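Local coordinates for Pli0006 protein (Listeria innocua, PDB 3OP9) that probably binds DNA through a helix-turn-helix domain of the XRE family and so is likely to act as a transcriptional regulator, at residues F61-S64 with I65-V69; Q7-F10 with A11-L14; V39-M43 with S44-K48. All coordinates share one frame; numbering follows the deposited sequence. Where two conformers were deposited one is given.

The three contacts are local helix ends of one small helical domain: interaction 2 opens helix 10-21, interaction 3 closes helix 36-44, and interaction 1 opens helix 65-69. Interactions 1 and 2 lie with centres about 11 Å apart and are tied by polar links, V69 O to Q9 N at 2.9 Å and L68 O to N13 ND2 at 3.1 Å. Interactions 2 and 3, about 10 Å apart between centres, meet through packing: A11 CB sits 3.2 Å from Y42 O. Interactions 1 and 3 do not touch, their nearest atoms being about 7 Å apart, so residues 7-14 bridge the two. Residues 39-48 and 61-69 largely fall in the helix-turn-helix family region.

Interaction 1: F61-S64 with I65-V69; sequences FHLS and IDELV
This is an N-terminal helix cap, in which S64 and E67 meet where the short link after helix 51-61 turns into helix 65-69. Two reciprocal bonds pair each side chain with the other's backbone N-H. S64 OG accepts from E67 N at 2.8 Å, and E67 OE1 accepts from S64 N at 3.0 Å, almost straight at 166° but from above the carboxylate plane. S64 OG stands between its own backbone N and carbonyl carbon (chi1 64°), which turns it over the first helical turn; E67 CG passes only 3.0 Å from it. The backbone bond from L68 N to S64 O, 3.0 Å long, completes the turn. Just before the cap, L63 points its CB toward the helix: L63 CD2 lies 3.8 Å from E67 OE1, while L63 CD1 meets L68 CD1 at 4.2 Å, the two leucines crossing at about a right angle. Both also touch L17 of helix 10-21. In the assembly, the D66 carboxylate bonds to I65 N of the second subunit, whose D66 OD1 accepts from D66 N. Reciprocal bonding between S64 and E67 is the classic capping box, here following the Schellman motif at H62 that ends helix 51-61.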
loop_
_atom_site.group_PDB
_atom_site.type_symbol
_atom_site.label_atom_id
_atom_site.label_comp_id
_atom_site.label_asym_id
_atom_site.label_seq_id
_atom_site.Cartn_x
_atom_site.Cartn_y
_atom_site.Cartn_z
ATOM N N PHE A 61 -2.803 -10.623 14.592
ATOM C CA PHE A 61 -3.649 -10.944 13.448
ATOM C C PHE A 61 -2.978 -10.602 12.130
ATOM O O PHE A 61 -3.565 -10.803 11.073
ATOM C CB PHE A 61 -4.980 -10.181 13.557
ATOM C CG PHE A 61 -5.861 -10.693 14.647
ATOM C CD1 PHE A 61 -6.405 -11.975 14.555
ATOM C CD2 PHE A 61 -6.159 -9.925 15.746
ATOM C CE1 PHE A 61 -7.229 -12.463 15.545
ATOM C CE2 PHE A 61 -6.987 -10.418 16.746
ATOM C CZ PHE A 61 -7.521 -11.695 16.642
ATOM N N HIS A 62 -1.746 -10.099 12.187
ATOM C CA HIS A 62 -0.990 -9.741 10.972
ATOM C C HIS A 62 -1.720 -8.708 10.110
ATOM O O HIS A 62 -1.867 -8.902 8.903
ATOM C CB HIS A 62 -0.723 -10.970 10.102
ATOM C CG HIS A 62 -0.006 -12.067 10.818
ATOM N ND1 HIS A 62 1.164 -11.857 11.513
ATOM C CD2 HIS A 62 -0.292 -13.384 10.947
ATOM C CE1 HIS A 62 1.572 -12.998 12.042
ATOM N NE2 HIS A 62 0.703 -13.939 11.718
ATOM N N LEU A 63 -2.147 -7.613 10.727
ATOM C CA LEU A 63 -2.965 -6.596 10.066
ATOM C C LEU A 63 -2.258 -5.260 10.197
ATOM O O LEU A 63 -1.487 -5.070 11.132
ATOM C CB LEU A 63 -4.302 -6.483 10.795
ATOM C CG LEU A 63 -5.168 -7.754 10.786
ATOM C CD1 LEU A 63 -6.388 -7.533 11.664
ATOM C CD2 LEU A 63 -5.565 -8.060 9.375
ATOM N N SER A 64 -2.540 -4.323 9.297
ATOM C CA SER A 64 -2.126 -2.945 9.556
ATOM C C SER A 64 -3.037 -2.425 10.659
ATOM O O SER A 64 -4.139 -2.941 10.864
ATOM C CB SER A 64 -2.267 -2.086 8.301
ATOM O OG SER A 64 -3.639 -2.008 7.954
ATOM N N ILE A 65 -2.597 -1.396 11.377
ATOM C CA ILE A 65 -3.468 -0.799 12.369
ATOM C C ILE A 65 -4.657 -0.196 11.642
ATOM O O ILE A 65 -5.766 -0.244 12.137
ATOM C CB ILE A 65 -2.730 0.284 13.182
ATOM C CG1 ILE A 65 -1.595 -0.366 13.971
ATOM C CG2 ILE A 65 -3.690 0.993 14.141
ATOM C CD1 ILE A 65 -0.733 0.649 14.700
ATOM N N ASP A 66 -4.414 0.363 10.458
ATOM C CA ASP A 66 -5.511 0.941 9.661
ATOM C C ASP A 66 -6.605 -0.083 9.331
ATOM O O ASP A 66 -7.779 0.210 9.465
ATOM C CB ASP A 66 -4.956 1.593 8.392
ATOM C CG ASP A 66 -4.023 2.782 8.714
ATOM O OD1 ASP A 66 -2.849 2.546 9.042
ATOM O OD2 ASP A 66 -4.444 3.949 8.688
ATOM N N GLU A 67 -6.210 -1.272 8.878
ATOM C CA GLU A 67 -7.155 -2.358 8.615
ATOM C C GLU A 67 -7.890 -2.738 9.911
ATOM O O GLU A 67 -9.111 -2.934 9.916
ATOM C CB GLU A 67 -6.403 -3.604 8.083
ATOM C CG GLU A 67 -5.906 -3.470 6.645
ATOM C CD GLU A 67 -4.956 -4.600 6.207
ATOM O OE1 GLU A 67 -4.325 -5.255 7.082
ATOM O OE2 GLU A 67 -4.828 -4.806 4.978
ATOM N N LEU A 68 -7.141 -2.945 10.984
ATOM C CA LEU A 68 -7.756 -3.335 12.271
ATOM C C LEU A 68 -8.847 -2.374 12.755
ATOM O O LEU A 68 -9.917 -2.804 13.210
ATOM C CB LEU A 68 -6.668 -3.437 13.346
ATOM C CG LEU A 68 -7.119 -3.794 14.757
ATOM C CD1 LEU A 68 -7.861 -5.160 14.772
ATOM C CD2 LEU A 68 -5.905 -3.796 15.712
ATOM N N VAL A 69 -8.598 -1.071 12.664
ATOM C CA VAL A 69 -9.626 -0.139 13.078
ATOM C C VAL A 69 -10.570 0.334 11.983
ATOM O O VAL A 69 -11.521 1.017 12.309
ATOM C CB VAL A 69 -9.053 1.091 13.805
ATOM C CG1 VAL A 69 -8.111 0.656 14.886
ATOM C CG2 VAL A 69 -8.388 2.059 12.809
#

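Interaction 2: Q7-F10 with A11-L14; sequences QHQF and AENL
Q9 and N13 grip each other at the start of helix 10-21, and the segment leads up to that point from Q7. Q7 stays clear of the helical turn, its carbonyl oxygen bonding to Q85 of the third subunit. The H8 ring turns back toward the backbone of F10, and H8 ND1 accepts from F10 N at 3.3 Å, in the ring plane and nearly straight; its NE2 bonds to E52 of the second subunit. Q9, at the N-cap position, makes two links to N13. Q9 O receives N13 N at 2.9 Å, the first turn's backbone bond. The Q9 side chain, with CG set between the backbone N and the carbonyl carbon and extended beyond, carries NE2 to N13 OD1 at 2.8 Å in the conformer described. That bond is straight (170°) and leaves in the plane of the Q9 amide, while the two amide planes are 57° apart. F10 O accepts from L14 N, also at 2.8 Å. With CG anti to the backbone N (chi1 171°), the F10 ring runs beside the L14 side chain, both pointing the same way: CB of L14 lies over one face, offset toward the rim, and L14 CD2 is 3.8 Å from F10 CZ. Y42 of helix 36-44 and L54 and L57 of helix 51-61 also pack on F10. The asparagine amide is used at both ends: the pairing of ND2 with L68 O and, in this conformer, of OD1 with Q9 probably helps to hold the rotation of the buried N13 amide and joins the beginning of helix 10-21 to helix 65-69, with F10 and L14 supplying the apolar side of the same turn.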
loop_
_atom_site.group_PDB
_atom_site.type_symbol
_atom_site.label_atom_id
_atom_site.label_comp_id
_atom_site.label_asym_id
_atom_site.label_seq_id
_atom_site.Cartn_x
_atom_site.Cartn_y
_atom_site.Cartn_z
ATOM N N GLN A 7 -16.447 7.232 10.433
ATOM C CA GLN A 7 -16.379 6.578 11.734
ATOM C C GLN A 7 -15.644 5.227 11.631
ATOM O O GLN A 7 -16.024 4.373 10.811
ATOM C CB GLN A 7 -17.783 6.368 12.293
ATOM C CG GLN A 7 -17.787 5.912 13.734
ATOM C CD GLN A 7 -17.253 6.981 14.680
ATOM O OE1 GLN A 7 -17.605 8.154 14.561
ATOM N NE2 GLN A 7 -16.389 6.581 15.609
ATOM N N HIS A 8 -14.615 5.015 12.461
ATOM C CA HIS A 8 -13.887 3.738 12.438
ATOM C C HIS A 8 -14.818 2.598 12.827
ATOM O O HIS A 8 -15.912 2.839 13.343
ATOM C CB HIS A 8 -12.690 3.765 13.387
ATOM C CG HIS A 8 -13.057 3.863 14.835
ATOM N ND1 HIS A 8 -13.352 2.756 15.601
ATOM C CD2 HIS A 8 -13.147 4.930 15.670
ATOM C CE1 HIS A 8 -13.616 3.133 16.840
ATOM N NE2 HIS A 8 -13.489 4.447 16.910
ATOM N N GLN A 9 -14.387 1.361 12.605
ATOM C CA GLN A 9 -15.229 0.211 12.927
ATOM C C GLN A 9 -14.410 -0.838 13.677
ATOM O O GLN A 9 -14.443 -2.022 13.381
ATOM C CB GLN A 9 -15.855 -0.342 11.653
ATOM C CG GLN A 9 -14.897 -0.889 10.654
ATOM C CD GLN A 9 -15.617 -1.364 9.399
ATOM O OE1 GLN A 9 -16.356 -0.597 8.776
ATOM N NE2 GLN A 9 -15.434 -2.641 9.046
ATOM N N PHE A 10 -13.645 -0.379 14.658
ATOM C CA PHE A 10 -12.821 -1.298 15.439
ATOM C C PHE A 10 -13.706 -2.358 16.121
ATOM O O PHE A 10 -13.394 -3.541 16.105
ATOM C CB PHE A 10 -12.016 -0.546 16.497
ATOM C CG PHE A 10 -11.312 -1.464 17.468
ATOM C CD1 PHE A 10 -10.280 -2.308 17.028
ATOM C CD2 PHE A 10 -11.710 -1.522 18.797
ATOM C CE1 PHE A 10 -9.628 -3.170 17.917
ATOM C CE2 PHE A 10 -11.070 -2.374 19.690
ATOM C CZ PHE A 10 -10.024 -3.196 19.253
ATOM N N ALA A 11 -14.825 -1.960 16.707
ATOM C CA ALA A 11 -15.560 -2.934 17.507
ATOM C C ALA A 11 -16.112 -4.034 16.584
ATOM O O ALA A 11 -16.088 -5.227 16.927
ATOM C CB ALA A 11 -16.678 -2.270 18.285
ATOM N N GLU A 12 -16.629 -3.618 15.421
ATOM C CA GLU A 12 -17.190 -4.551 14.420
ATOM C C GLU A 12 -16.086 -5.488 13.905
ATOM O O GLU A 12 -16.292 -6.696 13.758
ATOM C CB GLU A 12 -17.835 -3.747 13.269
ATOM C CG GLU A 12 -18.378 -4.615 12.135
ATOM C CD GLU A 12 -19.055 -3.802 11.015
ATOM O OE1 GLU A 12 -19.471 -2.646 11.261
ATOM O OE2 GLU A 12 -19.170 -4.329 9.885
ATOM N N ASN A 13 -14.910 -4.923 13.642
ATOM C CA ASN A 13 -13.769 -5.698 13.141
ATOM C C ASN A 13 -13.252 -6.678 14.169
ATOM O O ASN A 13 -12.965 -7.835 13.850
ATOM C CB ASN A 13 -12.621 -4.776 12.704
ATOM C CG ASN A 13 -12.951 -4.012 11.459
ATOM O OD1 ASN A 13 -13.937 -4.312 10.790
ATOM N ND2 ASN A 13 -12.110 -3.055 11.106
ATOM N N LEU A 14 -13.152 -6.235 15.417
ATOM C CA LEU A 14 -12.639 -7.132 16.427
ATOM C C LEU A 14 -13.657 -8.273 16.593
ATOM O O LEU A 14 -13.289 -9.427 16.769
ATOM C CB LEU A 14 -12.413 -6.389 17.750
ATOM C CG LEU A 14 -11.749 -7.278 18.811
ATOM C CD1 LEU A 14 -10.365 -7.723 18.339
ATOM C CD2 LEU A 14 -11.640 -6.555 20.122
#

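Interaction 3: V39-M43 with S44-K48; sequences VAYYM and SGETK
Y41, S44 and T47 carry most of this contact, where helix 36-44 gives way to the loop toward helix 51-61. Around Y41 the loop folds back on the last turn. Y41 O takes two weak bonds, from E46 N at 2.9 Å and T47 N at 3.3 Å, and CG2 of T47 rests 3.5 Å from Y41 CB. The same T47 CG2 also touches Y42 CD1 at 3.5 Å. S44 N keeps the helical bond to A40 O, 3.2 Å and bent at 136°. The hydroxyl of S44 lies at the edge of the Y41 ring and, in the E46 conformer described, S44 OG donates to E46 OE2 at 3.1 Å, meeting its anti lone pair; that carboxylate plane stands 76° from the Y41 ring, with E46 OE2 3.4 Å from Y41 CD1. A water gives its two hydrogens to Y42 O and T47 O, and T47 O also receives a CH...O contact from Y42 CA. Y42 itself is buried against L14 and L32. G45 N donates weakly to Y42 O. This is a glycine C-terminal helix end, within the helix-turn-helix family region: positive phi at G45 breaks the helix, and loop N-H groups return to last-turn carbonyls.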
loop_
_atom_site.group_PDB
_atom_site.type_symbol
_atom_site.label_atom_id
_atom_site.label_comp_id
_atom_site.label_asym_id
_atom_site.label_seq_id
_atom_site.Cartn_x
_atom_site.Cartn_y
_atom_site.Cartn_z
ATOM N N VAL A 39 -12.547 -6.760 27.302
ATOM C CA VAL A 39 -12.625 -7.215 25.907
ATOM C C VAL A 39 -14.084 -7.214 25.417
ATOM O O VAL A 39 -14.369 -6.868 24.271
ATOM C CB VAL A 39 -12.010 -8.596 25.783
ATOM C CG1 VAL A 39 -12.391 -9.241 24.413
ATOM C CG2 VAL A 39 -10.499 -8.503 25.971
ATOM N N ALA A 40 -15.007 -7.590 26.295
ATOM C CA ALA A 40 -16.431 -7.501 25.983
ATOM C C ALA A 40 -16.785 -6.076 25.615
ATOM O O ALA A 40 -17.526 -5.839 24.657
ATOM C CB ALA A 40 -17.298 -7.973 27.178
ATOM N N TYR A 41 -16.269 -5.113 26.371
ATOM C CA TYR A 41 -16.560 -3.718 26.060
ATOM C C TYR A 41 -15.884 -3.240 24.769
ATOM O O TYR A 41 -16.424 -2.384 24.100
ATOM C CB TYR A 41 -16.164 -2.806 27.196
ATOM C CG TYR A 41 -16.911 -3.102 28.491
ATOM C CD1 TYR A 41 -18.217 -3.619 28.486
ATOM C CD2 TYR A 41 -16.310 -2.869 29.702
ATOM C CE1 TYR A 41 -18.890 -3.888 29.694
ATOM C CE2 TYR A 41 -16.971 -3.125 30.921
ATOM C CZ TYR A 41 -18.251 -3.633 30.903
ATOM O OH TYR A 41 -18.871 -3.884 32.108
ATOM N N TYR A 42 -14.708 -3.764 24.434
ATOM C CA TYR A 42 -14.120 -3.473 23.116
ATOM C C TYR A 42 -15.064 -3.867 22.007
ATOM O O TYR A 42 -15.223 -3.130 21.026
ATOM C CB TYR A 42 -12.840 -4.265 22.876
ATOM C CG TYR A 42 -11.639 -3.840 23.671
ATOM C CD1 TYR A 42 -11.584 -2.610 24.316
ATOM C CD2 TYR A 42 -10.555 -4.689 23.782
ATOM C CE1 TYR A 42 -10.446 -2.244 25.062
ATOM C CE2 TYR A 42 -9.440 -4.343 24.510
ATOM C CZ TYR A 42 -9.382 -3.127 25.145
ATOM O OH TYR A 42 -8.227 -2.831 25.850
HETATM N N MSE A 43 -15.650 -5.056 22.152
HETATM C CA MSE A 43 -16.474 -5.670 21.102
HETATM C C MSE A 43 -17.786 -4.932 20.915
HETATM O O MSE A 43 -18.326 -4.902 19.819
HETATM C CB MSE A 43 -16.784 -7.137 21.422
HETATM C CG MSE A 43 -15.572 -8.024 21.647
HETATM SE SE MSE A 43 -14.792 -8.833 20.035
HETATM C CE MSE A 43 -13.160 -9.505 20.877
ATOM N N SER A 44 -18.302 -4.348 21.988
ATOM C CA SER A 44 -19.592 -3.691 21.951
ATOM C C SER A 44 -19.393 -2.227 21.625
ATOM O O SER A 44 -20.361 -1.489 21.431
ATOM C CB SER A 44 -20.305 -3.843 23.289
ATOM O OG SER A 44 -19.584 -3.172 24.290
ATOM N N GLY A 45 -18.131 -1.811 21.585
ATOM C CA GLY A 45 -17.769 -0.432 21.298
ATOM C C GLY A 45 -17.906 0.513 22.488
ATOM O O GLY A 45 -17.819 1.728 22.341
ATOM N N GLU A 46 -18.118 -0.049 23.668
ATOM C CA GLU A 46 -18.316 0.767 24.861
ATOM C C GLU A 46 -17.016 1.393 25.344
ATOM O O GLU A 46 -17.026 2.401 26.050
ATOM C CB GLU A 46 -18.941 -0.074 25.964
ATOM C CG GLU A 46 -20.405 -0.393 25.702
ATOM C CD GLU A 46 -21.053 -1.112 26.857
ATOM O OE1 GLU A 46 -21.635 -0.430 27.725
ATOM O OE2 GLU A 46 -20.974 -2.358 26.894
ATOM N N THR A 47 -15.898 0.789 24.964
ATOM C CA THR A 47 -14.589 1.271 25.392
ATOM C C THR A 47 -13.594 0.894 24.298
ATOM O O THR A 47 -13.799 -0.105 23.608
ATOM C CB THR A 47 -14.155 0.654 26.727
ATOM O OG1 THR A 47 -13.262 1.545 27.415
ATOM C CG2 THR A 47 -13.459 -0.681 26.502
ATOM N N LYS A 48 -12.536 1.689 24.143
ATOM C CA LYS A 48 -11.534 1.463 23.088
ATOM C C LYS A 48 -10.145 1.273 23.671
ATOM O O LYS A 48 -9.834 1.836 24.709
ATOM C CB LYS A 48 -11.486 2.647 22.122
ATOM C CG LYS A 48 -12.727 2.822 21.250
ATOM C CD LYS A 48 -13.419 4.140 21.561
ATOM C CE LYS A 48 -14.178 4.673 20.359
ATOM N NZ LYS A 48 -15.545 4.098 20.237
HETATM O O HOH W 1 -14.230 -0.604 20.849
#